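Local coordinates for glycosyl hydrolases family 31 family protein (PDB 6DRU) that catalyses the release of alpha-xylose from the non-reducing terminal glucose of xyloglucan oligosaccharides, as an alpha-xylosidase of glycosyl hydrolase family 31, at residues Gly293-Asp298 and Arg373-Ser378; Thr678-Asn683 and Glu711-Asn716; Ser45-Pro50 and Asp217-Ala222. One frame throughout, in Å; residues are numbered along the deposited sequence.

How the contacts relate
All three contacts are largely buried and apolar, but they share no helix or strand. Contact 3 lies deepest, its centre about 18 Å from the centre of the chain, against 25 Å for contact 1 and 28 Å for contact 2; the latter two each lie beside an attached sugar. Contact 1 belongs to the TIM barrel and packs a loop tryptophan on a helix, the W295 side chain being about 10 Å from that of D395. Contact 2 ties the C-terminal sheet to the short helix 709-712, far from the catalytic centre. Contact 3 lays a loop beside strand 216-222 of the N-terminal sheet, pairing two aliphatic tips beside a polar network.

Contact 1: Gly293-Asp298 and Arg373-Ser378; sequences GDWALD and RKFLWS. With NAG (2-acetamido-2-deoxy-beta-D-glucopyranose), chain D.
The indole of W295 lies between a methyl of helix 370-385 on one face and the G293 carbonyl of its own loop on the other. The methyl is CD1 of L376, which sits above the middle of the ring system, 3.7 Å from the centroid of the five-membered ring and 18° off its normal, a CH-pi contact. Its nearest ring atom is CD2 of W295, 3.5 Å from L376 CD1. On the opposite face the carbonyl O of G293 is offset toward the rim; that oxygen also accepts a hydrogen bond from N334. At the indole edge, close to the ring plane, F375 brings its own edge, with W295 CZ3 and F375 CE1 3.8 Å apart, so these two rings meet rim to rim without stacking.

F375 and L376 are neighbours on helix 370-385. In L376, chi1 of 162° and chi2 of 69° together set CD1, rather than CD2, over the indole. The rotation of the indole is further fixed at its polar end, where NE1 donates to the carbonyl O of W325, a residue of the xylose pocket. L338 of helix 335-340 touches both W295 and F375.

At the far end of 293-298, D298 forms a salt bridge with R300 and approaches a glycan attached to the protein, its OD2 lying 3.2 Å from C8 of the N-acetylglucosamine. The contact thus joins the loop after strand 281-284 to an outer helix of the TIM barrel, consistent with a second-shell position behind the xylose pocket of this family 31 enzyme.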
loop_
_atom_site.group_PDB
_atom_site.type_symbol
_atom_site.label_atom_id
_atom_site.label_comp_id
_atom_site.label_asym_id
_atom_site.label_seq_id
_atom_site.Cartn_x
_atom_site.Cartn_y
_atom_site.Cartn_z
ATOM N N GLY A 293 28.468 12.149 -14.206
ATOM C CA GLY A 293 27.495 12.538 -15.203
ATOM C C GLY A 293 28.077 13.321 -16.357
ATOM O O GLY A 293 27.371 13.551 -17.347
ATOM N N ASP A 294 29.338 13.748 -16.258
ATOM C CA ASP A 294 29.975 14.446 -17.371
ATOM C C ASP A 294 30.201 13.509 -18.551
ATOM O O ASP A 294 30.083 13.924 -19.710
ATOM C CB ASP A 294 31.295 15.067 -16.913
ATOM C CG ASP A 294 31.095 16.341 -16.114
ATOM O OD1 ASP A 294 29.928 16.735 -15.900
ATOM O OD2 ASP A 294 32.103 16.951 -15.699
ATOM N N TRP A 295 30.524 12.247 -18.274
ATOM C CA TRP A 295 30.737 11.229 -19.301
ATOM C C TRP A 295 31.779 11.695 -20.317
ATOM O O TRP A 295 31.542 11.758 -21.525
ATOM C CB TRP A 295 29.412 10.852 -19.965
ATOM C CG TRP A 295 28.495 10.167 -19.005
ATOM C CD1 TRP A 295 28.841 9.228 -18.077
ATOM C CD2 TRP A 295 27.092 10.394 -18.841
ATOM N NE1 TRP A 295 27.737 8.839 -17.361
ATOM C CE2 TRP A 295 26.649 9.542 -17.809
ATOM C CE3 TRP A 295 26.163 11.226 -19.472
ATOM C CZ2 TRP A 295 25.322 9.499 -17.395
ATOM C CZ3 TRP A 295 24.845 11.181 -19.059
ATOM C CH2 TRP A 295 24.437 10.323 -18.031
ATOM N N ALA A 296 32.951 12.024 -19.783
ATOM C CA ALA A 296 34.102 12.480 -20.545
ATOM C C ALA A 296 35.310 12.468 -19.625
ATOM O O ALA A 296 35.182 12.679 -18.414
ATOM C CB ALA A 296 33.882 13.885 -21.118
ATOM N N LEU A 297 36.477 12.214 -20.204
ATOM C CA LEU A 297 37.704 12.217 -19.424
ATOM C C LEU A 297 38.036 13.631 -18.969
ATOM O O LEU A 297 37.890 14.595 -19.725
ATOM C CB LEU A 297 38.854 11.634 -20.244
ATOM C CG LEU A 297 38.685 10.162 -20.623
ATOM C CD1 LEU A 297 39.733 9.734 -21.639
ATOM C CD2 LEU A 297 38.744 9.287 -19.384
ATOM N N ASP A 298 38.469 13.752 -17.719
ATOM C CA ASP A 298 38.864 15.042 -17.169
ATOM C C ASP A 298 40.023 15.609 -17.984
ATOM O O ASP A 298 41.104 15.001 -18.016
ATOM C CB ASP A 298 39.260 14.890 -15.700
ATOM C CG ASP A 298 39.572 16.221 -15.028
ATOM O OD1 ASP A 298 39.375 17.283 -15.658
ATOM O OD2 ASP A 298 40.011 16.202 -13.857
ATOM N N ARG A 373 18.926 6.995 -23.247
ATOM C CA ARG A 373 19.940 6.199 -23.935
ATOM C C ARG A 373 20.592 7.001 -25.055
ATOM O O ARG A 373 21.804 6.897 -25.281
ATOM C CB ARG A 373 19.327 4.906 -24.472
ATOM C CG ARG A 373 18.847 3.955 -23.384
ATOM C CD ARG A 373 18.724 2.540 -23.916
ATOM N NE ARG A 373 17.736 2.424 -24.985
ATOM C CZ ARG A 373 16.452 2.144 -24.788
ATOM N NH1 ARG A 373 15.995 1.956 -23.557
ATOM N NH2 ARG A 373 15.624 2.050 -25.821
ATOM N N LYS A 374 19.805 7.822 -25.756
ATOM C CA LYS A 374 20.366 8.651 -26.816
ATOM C C LYS A 374 21.241 9.756 -26.250
ATOM O O LYS A 374 22.311 10.050 -26.797
ATOM C CB LYS A 374 19.245 9.274 -27.648
ATOM C CG LYS A 374 19.735 10.456 -28.485
ATOM C CD LYS A 374 18.766 10.884 -29.573
ATOM C CE LYS A 374 18.873 12.388 -29.825
ATOM N NZ LYS A 374 20.277 12.873 -29.732
ATOM N N PHE A 375 20.812 10.362 -25.142
ATOM C CA PHE A 375 21.609 11.406 -24.512
ATOM C C PHE A 375 22.976 10.879 -24.103
ATOM O O PHE A 375 23.990 11.570 -24.263
ATOM C CB PHE A 375 20.867 11.970 -23.300
ATOM C CG PHE A 375 21.569 13.125 -22.637
ATOM C CD1 PHE A 375 22.566 12.910 -21.699
ATOM C CD2 PHE A 375 21.222 14.428 -22.949
ATOM C CE1 PHE A 375 23.207 13.971 -21.093
ATOM C CE2 PHE A 375 21.859 15.491 -22.343
ATOM C CZ PHE A 375 22.852 15.261 -21.414
ATOM N N LEU A 376 23.027 9.654 -23.580
ATOM C CA LEU A 376 24.288 9.132 -23.065
ATOM C C LEU A 376 25.231 8.745 -24.197
ATOM O O LEU A 376 26.446 8.948 -24.092
ATOM C CB LEU A 376 24.022 7.941 -22.145
ATOM C CG LEU A 376 25.194 7.006 -21.853
ATOM C CD1 LEU A 376 26.227 7.703 -20.988
ATOM C CD2 LEU A 376 24.695 5.739 -21.179
ATOM N N TRP A 377 24.694 8.210 -25.298
ATOM C CA TRP A 377 25.556 7.889 -26.430
ATOM C C TRP A 377 26.092 9.146 -27.097
ATOM O O TRP A 377 27.226 9.148 -27.587
ATOM C CB TRP A 377 24.817 7.032 -27.456
ATOM C CG TRP A 377 25.714 6.637 -28.580
ATOM C CD1 TRP A 377 25.624 7.033 -29.881
ATOM C CD2 TRP A 377 26.866 5.790 -28.495
ATOM N NE1 TRP A 377 26.642 6.473 -30.616
ATOM C CE2 TRP A 377 27.418 5.708 -29.788
ATOM C CE3 TRP A 377 27.480 5.090 -27.452
ATOM C CZ2 TRP A 377 28.554 4.949 -30.066
ATOM C CZ3 TRP A 377 28.607 4.339 -27.730
ATOM C CH2 TRP A 377 29.133 4.275 -29.026
ATOM N N SER A 378 25.297 10.217 -27.132
ATOM C CA SER A 378 25.785 11.475 -27.684
ATOM C C SER A 378 27.000 11.979 -26.915
ATOM O O SER A 378 27.861 12.657 -27.487
ATOM C CB SER A 378 24.672 12.520 -27.675
ATOM O OG SER A 378 24.444 13.003 -26.363
HETATM C C1 NAG D . 40.561 13.810 -8.167
HETATM C C2 NAG D . 41.150 14.905 -9.029
HETATM C C3 NAG D . 42.453 14.508 -9.617
HETATM C C4 NAG D . 43.379 14.005 -8.531
HETATM C C5 NAG D . 42.698 12.860 -7.817
HETATM C C6 NAG D . 43.595 12.302 -6.732
HETATM C C7 NAG D . 39.436 16.389 -10.010
HETATM C C8 NAG D . 38.485 16.711 -11.142
HETATM N N2 NAG D . 40.247 15.226 -10.078
HETATM O O3 NAG D . 42.992 15.605 -10.317
HETATM O O4 NAG D . 44.596 13.573 -9.091
HETATM O O5 NAG D . 41.510 13.343 -7.240
HETATM O O6 NAG D . 42.817 11.991 -5.597
HETATM O O7 NAG D . 39.507 17.125 -9.046
#

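Contact 2: Thr678-Asn683 and Glu711-Asn716. With NAG (2-acetamido-2-deoxy-beta-D-glucopyranose), chain K.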
loop_
_atom_site.group_PDB
_atom_site.type_symbol
_atom_site.label_atom_id
_atom_site.label_comp_id
_atom_site.label_asym_id
_atom_site.label_seq_id
_atom_site.Cartn_x
_atom_site.Cartn_y
_atom_site.Cartn_z
ATOM N N THR A 678 44.870 -36.431 -23.172
ATOM C CA THR A 678 46.295 -36.148 -23.272
ATOM C C THR A 678 46.612 -34.930 -22.417
ATOM O O THR A 678 46.049 -33.853 -22.635
ATOM C CB THR A 678 46.711 -35.901 -24.721
ATOM O OG1 THR A 678 46.374 -37.040 -25.521
ATOM C CG2 THR A 678 48.208 -35.641 -24.810
ATOM N N TYR A 679 47.506 -35.104 -21.446
ATOM C CA TYR A 679 47.923 -33.986 -20.614
ATOM C C TYR A 679 48.744 -33.001 -21.438
ATOM O O TYR A 679 49.593 -33.394 -22.242
ATOM C CB TYR A 679 48.723 -34.485 -19.413
ATOM C CG TYR A 679 48.888 -33.456 -18.322
ATOM C CD1 TYR A 679 47.779 -32.883 -17.711
ATOM C CD2 TYR A 679 50.147 -33.072 -17.883
ATOM C CE1 TYR A 679 47.920 -31.943 -16.710
ATOM C CE2 TYR A 679 50.300 -32.136 -16.879
ATOM C CZ TYR A 679 49.183 -31.574 -16.295
ATOM O OH TYR A 679 49.331 -30.642 -15.295
ATOM N N TRP A 680 48.477 -31.709 -21.236
ATOM C CA TRP A 680 49.055 -30.687 -22.102
ATOM C C TRP A 680 50.566 -30.586 -21.928
ATOM O O TRP A 680 51.295 -30.398 -22.908
ATOM C CB TRP A 680 48.397 -29.337 -21.823
ATOM C CG TRP A 680 48.814 -28.254 -22.770
ATOM C CD1 TRP A 680 49.876 -27.405 -22.635
ATOM C CD2 TRP A 680 48.170 -27.898 -23.999
ATOM N NE1 TRP A 680 49.934 -26.545 -23.706
ATOM C CE2 TRP A 680 48.898 -26.827 -24.558
ATOM C CE3 TRP A 680 47.050 -28.383 -24.683
ATOM C CZ2 TRP A 680 48.540 -26.232 -25.767
ATOM C CZ3 TRP A 680 46.697 -27.791 -25.885
ATOM C CH2 TRP A 680 47.440 -26.728 -26.413
ATOM N N TRP A 681 51.054 -30.708 -20.695
ATOM C CA TRP A 681 52.448 -30.400 -20.407
ATOM C C TRP A 681 53.378 -31.599 -20.532
ATOM O O TRP A 681 54.583 -31.409 -20.733
ATOM C CB TRP A 681 52.564 -29.799 -19.005
ATOM C CG TRP A 681 51.647 -28.638 -18.813
ATOM C CD1 TRP A 681 50.535 -28.594 -18.026
ATOM C CD2 TRP A 681 51.739 -27.357 -19.450
ATOM N NE1 TRP A 681 49.939 -27.362 -18.118
ATOM C CE2 TRP A 681 50.658 -26.583 -18.987
ATOM C CE3 TRP A 681 52.636 -26.788 -20.359
ATOM C CZ2 TRP A 681 50.448 -25.270 -19.402
ATOM C CZ3 TRP A 681 52.426 -25.486 -20.771
ATOM C CH2 TRP A 681 51.340 -24.741 -20.293
ATOM N N THR A 682 52.858 -32.820 -20.418
ATOM C CA THR A 682 53.678 -34.016 -20.534
ATOM C C THR A 682 53.348 -34.858 -21.758
ATOM O O THR A 682 54.086 -35.805 -22.049
ATOM C CB THR A 682 53.535 -34.887 -19.278
ATOM O OG1 THR A 682 52.250 -35.521 -19.275
ATOM C CG2 THR A 682 53.680 -34.042 -18.022
ATOM N N ASN A 683 52.264 -34.546 -22.470
ATOM C CA ASN A 683 51.804 -35.309 -23.630
ATOM C C ASN A 683 51.466 -36.754 -23.280
ATOM O O ASN A 683 51.359 -37.602 -24.171
ATOM C CB ASN A 683 52.821 -35.266 -24.773
ATOM C CG ASN A 683 52.833 -33.934 -25.484
ATOM O OD1 ASN A 683 51.781 -33.349 -25.748
ATOM N ND2 ASN A 683 54.023 -33.444 -25.798
ATOM N N GLU A 711 45.250 -30.368 -34.129
ATOM C CA GLU A 711 43.938 -30.156 -34.735
ATOM C C GLU A 711 43.148 -29.088 -33.992
ATOM O O GLU A 711 42.514 -28.233 -34.621
ATOM C CB GLU A 711 43.124 -31.449 -34.741
ATOM C CG GLU A 711 43.916 -32.723 -34.871
ATOM C CD GLU A 711 43.044 -33.946 -34.657
ATOM O OE1 GLU A 711 42.328 -34.343 -35.601
ATOM O OE2 GLU A 711 43.054 -34.492 -33.534
ATOM N N LEU A 712 43.166 -29.126 -32.657
ATOM C CA LEU A 712 42.446 -28.117 -31.889
ATOM C C LEU A 712 43.060 -26.738 -32.074
ATOM O O LEU A 712 42.337 -25.736 -32.089
ATOM C CB LEU A 712 42.398 -28.516 -30.408
ATOM C CG LEU A 712 43.560 -28.243 -29.450
ATOM C CD1 LEU A 712 43.435 -26.876 -28.790
ATOM C CD2 LEU A 712 43.636 -29.338 -28.397
ATOM N N LEU A 713 44.384 -26.666 -32.235
ATOM C CA LEU A 713 45.021 -25.396 -32.555
ATOM C C LEU A 713 44.665 -24.915 -33.954
ATOM O O LEU A 713 44.847 -23.730 -34.254
ATOM C CB LEU A 713 46.539 -25.519 -32.411
ATOM C CG LEU A 713 47.175 -24.908 -31.161
ATOM C CD1 LEU A 713 46.577 -25.496 -29.897
ATOM C CD2 LEU A 713 48.681 -25.108 -31.181
ATOM N N SER A 714 44.161 -25.805 -34.816
ATOM C CA SER A 714 43.753 -25.418 -36.160
ATOM C C SER A 714 42.357 -24.811 -36.200
ATOM O O SER A 714 42.045 -24.073 -37.141
ATOM C CB SER A 714 43.802 -26.625 -37.099
ATOM O OG SER A 714 42.640 -27.423 -36.947
ATOM N N GLY A 715 41.516 -25.098 -35.203
ATOM C CA GLY A 715 40.162 -24.611 -35.142
ATOM C C GLY A 715 39.117 -25.576 -35.677
ATOM O O GLY A 715 37.952 -25.501 -35.265
ATOM N N ASN A 716 39.500 -26.476 -36.587
ATOM C CA ASN A 716 38.561 -27.450 -37.146
ATOM C C ASN A 716 38.225 -28.480 -36.073
ATOM O O ASN A 716 38.806 -29.561 -35.990
ATOM C CB ASN A 716 39.127 -28.118 -38.394
ATOM C CG ASN A 716 39.527 -27.122 -39.459
ATOM O OD1 ASN A 716 39.753 -25.945 -39.172
ATOM N ND2 ASN A 716 39.587 -27.579 -40.704
HETATM C C1 NAG K . 53.957 -32.192 -26.528
HETATM C C2 NAG K . 55.361 -31.677 -26.315
HETATM C C3 NAG K . 55.537 -30.326 -26.900
HETATM C C4 NAG K . 55.091 -30.315 -28.347
HETATM C C5 NAG K . 53.699 -30.894 -28.479
HETATM C C6 NAG K . 53.319 -30.998 -29.939
HETATM C C7 NAG K . 56.665 -32.489 -24.391
HETATM C C8 NAG K . 57.454 -33.407 -25.301
HETATM N N2 NAG K . 55.649 -31.655 -24.923
HETATM O O3 NAG K . 56.886 -29.940 -26.767
HETATM O O4 NAG K . 55.091 -28.990 -28.826
HETATM O O5 NAG K . 53.664 -32.176 -27.902
HETATM O O6 NAG K . 52.042 -31.588 -30.050
HETATM O O7 NAG K . 56.903 -32.464 -23.200
#
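W680 meets L712 and L713 where the antiparallel sheet of the C-terminal family 31 region packs against the short helix 709-712. The apolar part of the contact is made at the rim of the indole: CH2 of W680 lies 3.8 Å from CD1 of L713, with that methyl near the ring plane. L712 adds a looser touch at the same rim, its CD2 being 4.3 Å from W680 CZ3. With CG anti to the backbone N (chi1 -173°), the six-membered end of the indole is what meets the two leucines. L591 of helix 582-594 also packs on it, and R709 makes a cation-pi interaction with the ring.

Hydrogen bonds stay within each segment or go to other parts of the fold. In the turn, N683 N binds Y679 O at 2.9 Å, and the backbone of W680 pairs with V703 of strand 703-705. G715 is the first residue to leave helical backbone angles, with a positive phi of 96° that suits glycine, and S714 OG accepts from N716 N at 3.3 Å to form an ST turn.

The covalent interaction lies at the end of the first segment, where N683 is glycosylated: its ND2 is bonded to C1 of the N-acetylglucosamine at 1.5 Å.

Contact 3: Ser45-Pro50 and Asp217-Ala222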
loop_
_atom_site.group_PDB
_atom_site.type_symbol
_atom_site.label_atom_id
_atom_site.label_comp_id
_atom_site.label_asym_id
_atom_site.label_seq_id
_atom_site.Cartn_x
_atom_site.Cartn_y
_atom_site.Cartn_z
ATOM N N SER A 45 9.226 -7.726 -22.691
ATOM C CA SER A 45 9.456 -9.134 -22.976
ATOM C C SER A 45 10.893 -9.316 -23.436
ATOM O O SER A 45 11.454 -8.449 -24.112
ATOM C CB SER A 45 8.495 -9.662 -24.050
ATOM O OG SER A 45 8.762 -11.021 -24.351
ATOM N N PHE A 46 11.488 -10.441 -23.052
ATOM C CA PHE A 46 12.873 -10.742 -23.381
ATOM C C PHE A 46 12.999 -11.894 -24.367
ATOM O O PHE A 46 14.119 -12.330 -24.654
ATOM C CB PHE A 46 13.659 -11.041 -22.102
ATOM C CG PHE A 46 13.700 -9.888 -21.139
ATOM C CD1 PHE A 46 14.633 -8.874 -21.290
ATOM C CD2 PHE A 46 12.799 -9.812 -20.088
ATOM C CE1 PHE A 46 14.671 -7.806 -20.408
ATOM C CE2 PHE A 46 12.831 -8.747 -19.201
ATOM C CZ PHE A 46 13.767 -7.743 -19.362
ATOM N N ILE A 47 11.884 -12.393 -24.894
ATOM C CA ILE A 47 11.897 -13.492 -25.850
ATOM C C ILE A 47 11.481 -12.969 -27.218
ATOM O O ILE A 47 10.769 -11.966 -27.336
ATOM C CB ILE A 47 10.985 -14.657 -25.407
ATOM C CG1 ILE A 47 9.521 -14.219 -25.403
ATOM C CG2 ILE A 47 11.401 -15.167 -24.036
ATOM C CD1 ILE A 47 8.547 -15.367 -25.262
ATOM N N TYR A 48 11.942 -13.660 -28.259
ATOM C CA TYR A 48 11.661 -13.281 -29.637
ATOM C C TYR A 48 10.356 -13.911 -30.103
ATOM O O TYR A 48 10.082 -15.081 -29.824
ATOM C CB TYR A 48 12.805 -13.715 -30.557
ATOM C CG TYR A 48 14.069 -12.895 -30.411
ATOM C CD1 TYR A 48 14.968 -13.143 -29.383
ATOM C CD2 TYR A 48 14.365 -11.876 -31.307
ATOM C CE1 TYR A 48 16.123 -12.396 -29.248
ATOM C CE2 TYR A 48 15.518 -11.124 -31.180
ATOM C CZ TYR A 48 16.393 -11.387 -30.150
ATOM O OH TYR A 48 17.542 -10.640 -30.020
ATOM N N ASP A 49 9.556 -13.130 -30.823
ATOM C CA ASP A 49 8.315 -13.619 -31.424
ATOM C C ASP A 49 8.286 -13.200 -32.888
ATOM O O ASP A 49 8.125 -11.997 -33.179
ATOM C CB ASP A 49 7.089 -13.093 -30.684
ATOM C CG ASP A 49 5.804 -13.747 -31.154
ATOM O OD1 ASP A 49 5.883 -14.747 -31.900
ATOM O OD2 ASP A 49 4.715 -13.264 -30.774
ATOM N N PRO A 50 8.443 -14.136 -33.837
ATOM C CA PRO A 50 8.645 -15.563 -33.569
ATOM C C PRO A 50 10.065 -15.841 -33.096
ATOM O O PRO A 50 10.917 -14.963 -33.238
ATOM C CB PRO A 50 8.379 -16.209 -34.929
ATOM C CG PRO A 50 8.818 -15.176 -35.904
ATOM C CD PRO A 50 8.484 -13.840 -35.281
ATOM N N ASP A 217 4.154 -14.409 -17.591
ATOM C CA ASP A 217 4.605 -14.918 -18.883
ATOM C C ASP A 217 5.796 -15.839 -18.666
ATOM O O ASP A 217 6.809 -15.418 -18.099
ATOM C CB ASP A 217 4.975 -13.757 -19.815
ATOM C CG ASP A 217 5.313 -14.210 -21.226
ATOM O OD1 ASP A 217 5.151 -15.410 -21.533
ATOM O OD2 ASP A 217 5.734 -13.355 -22.034
ATOM N N TYR A 218 5.678 -17.090 -19.114
ATOM C CA TYR A 218 6.801 -18.014 -19.054
ATOM C C TYR A 218 6.766 -18.943 -20.259
ATOM O O TYR A 218 5.736 -19.103 -20.920
ATOM C CB TYR A 218 6.815 -18.817 -17.743
ATOM C CG TYR A 218 5.656 -19.771 -17.533
ATOM C CD1 TYR A 218 5.687 -21.061 -18.050
ATOM C CD2 TYR A 218 4.549 -19.396 -16.784
ATOM C CE1 TYR A 218 4.640 -21.941 -17.848
ATOM C CE2 TYR A 218 3.496 -20.271 -16.574
ATOM C CZ TYR A 218 3.548 -21.542 -17.108
ATOM O OH TYR A 218 2.504 -22.415 -16.905
ATOM N N VAL A 219 7.920 -19.552 -20.538
ATOM C CA VAL A 219 8.103 -20.466 -21.659
ATOM C C VAL A 219 8.796 -21.720 -21.144
ATOM O O VAL A 219 9.754 -21.633 -20.368
ATOM C CB VAL A 219 8.928 -19.825 -22.798
ATOM C CG1 VAL A 219 9.107 -20.803 -23.947
ATOM C CG2 VAL A 219 8.269 -18.548 -23.289
ATOM N N ILE A 220 8.308 -22.886 -21.565
ATOM C CA ILE A 220 8.906 -24.168 -21.209
ATOM C C ILE A 220 9.232 -24.918 -22.494
ATOM O O ILE A 220 8.398 -24.995 -23.405
ATOM C CB ILE A 220 7.985 -24.995 -20.290
ATOM C CG1 ILE A 220 8.638 -26.331 -19.930
ATOM C CG2 ILE A 220 6.617 -25.211 -20.925
ATOM C CD1 ILE A 220 7.883 -27.112 -18.878
ATOM N N VAL A 221 10.448 -25.454 -22.572
ATOM C CA VAL A 221 10.920 -26.178 -23.746
ATOM C C VAL A 221 11.521 -27.500 -23.288
ATOM O O VAL A 221 12.240 -27.551 -22.285
ATOM C CB VAL A 221 11.943 -25.348 -24.552
ATOM C CG1 VAL A 221 13.094 -24.897 -23.664
ATOM C CG2 VAL A 221 12.454 -26.141 -25.743
ATOM N N ALA A 222 11.216 -28.569 -24.018
ATOM C CA ALA A 222 11.651 -29.915 -23.671
ATOM C C ALA A 222 12.757 -30.401 -24.601
ATOM O O ALA A 222 12.836 -30.004 -25.767
ATOM C CB ALA A 222 10.479 -30.899 -23.724
#
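The loop 45-50 runs past strand 216-222 without joining its sheet, the nearest CA atoms being those of S45 and D217, 8.6 Å apart, and of I47 and V219, 9.0 Å apart. I47 and V219 bridge that gap tip to tip, CD1 of I47 lying 3.8 Å from CG2 of V219. In I47, chi1 of 66° places CG1 between the backbone N and the carbonyl carbon, and the extended chi2 of 168° carries CD1 on to the strand, while V219 offers the methyl that stands anti to its carbonyl carbon. R30 of the adjacent strand 28-35 packs on both.

Two residues earlier in each segment, S45 lies near D217 without bonding to it directly; S45 OG and D217 OD2 are 4.5 Å apart. N192 links them, its ND2 donating to both oxygens, and its OD1 takes the backbone N of F46. R30 completes the group through a salt bridge to D217 OD2.

The two ends of the contact therefore differ in kind. At I47 and V219 loop and strand meet directly through two methyl groups; at S45 and D217 they are connected through a shared asparagine. The paired arginine would be expected to favour the ionised form of the buried D217 carboxylate.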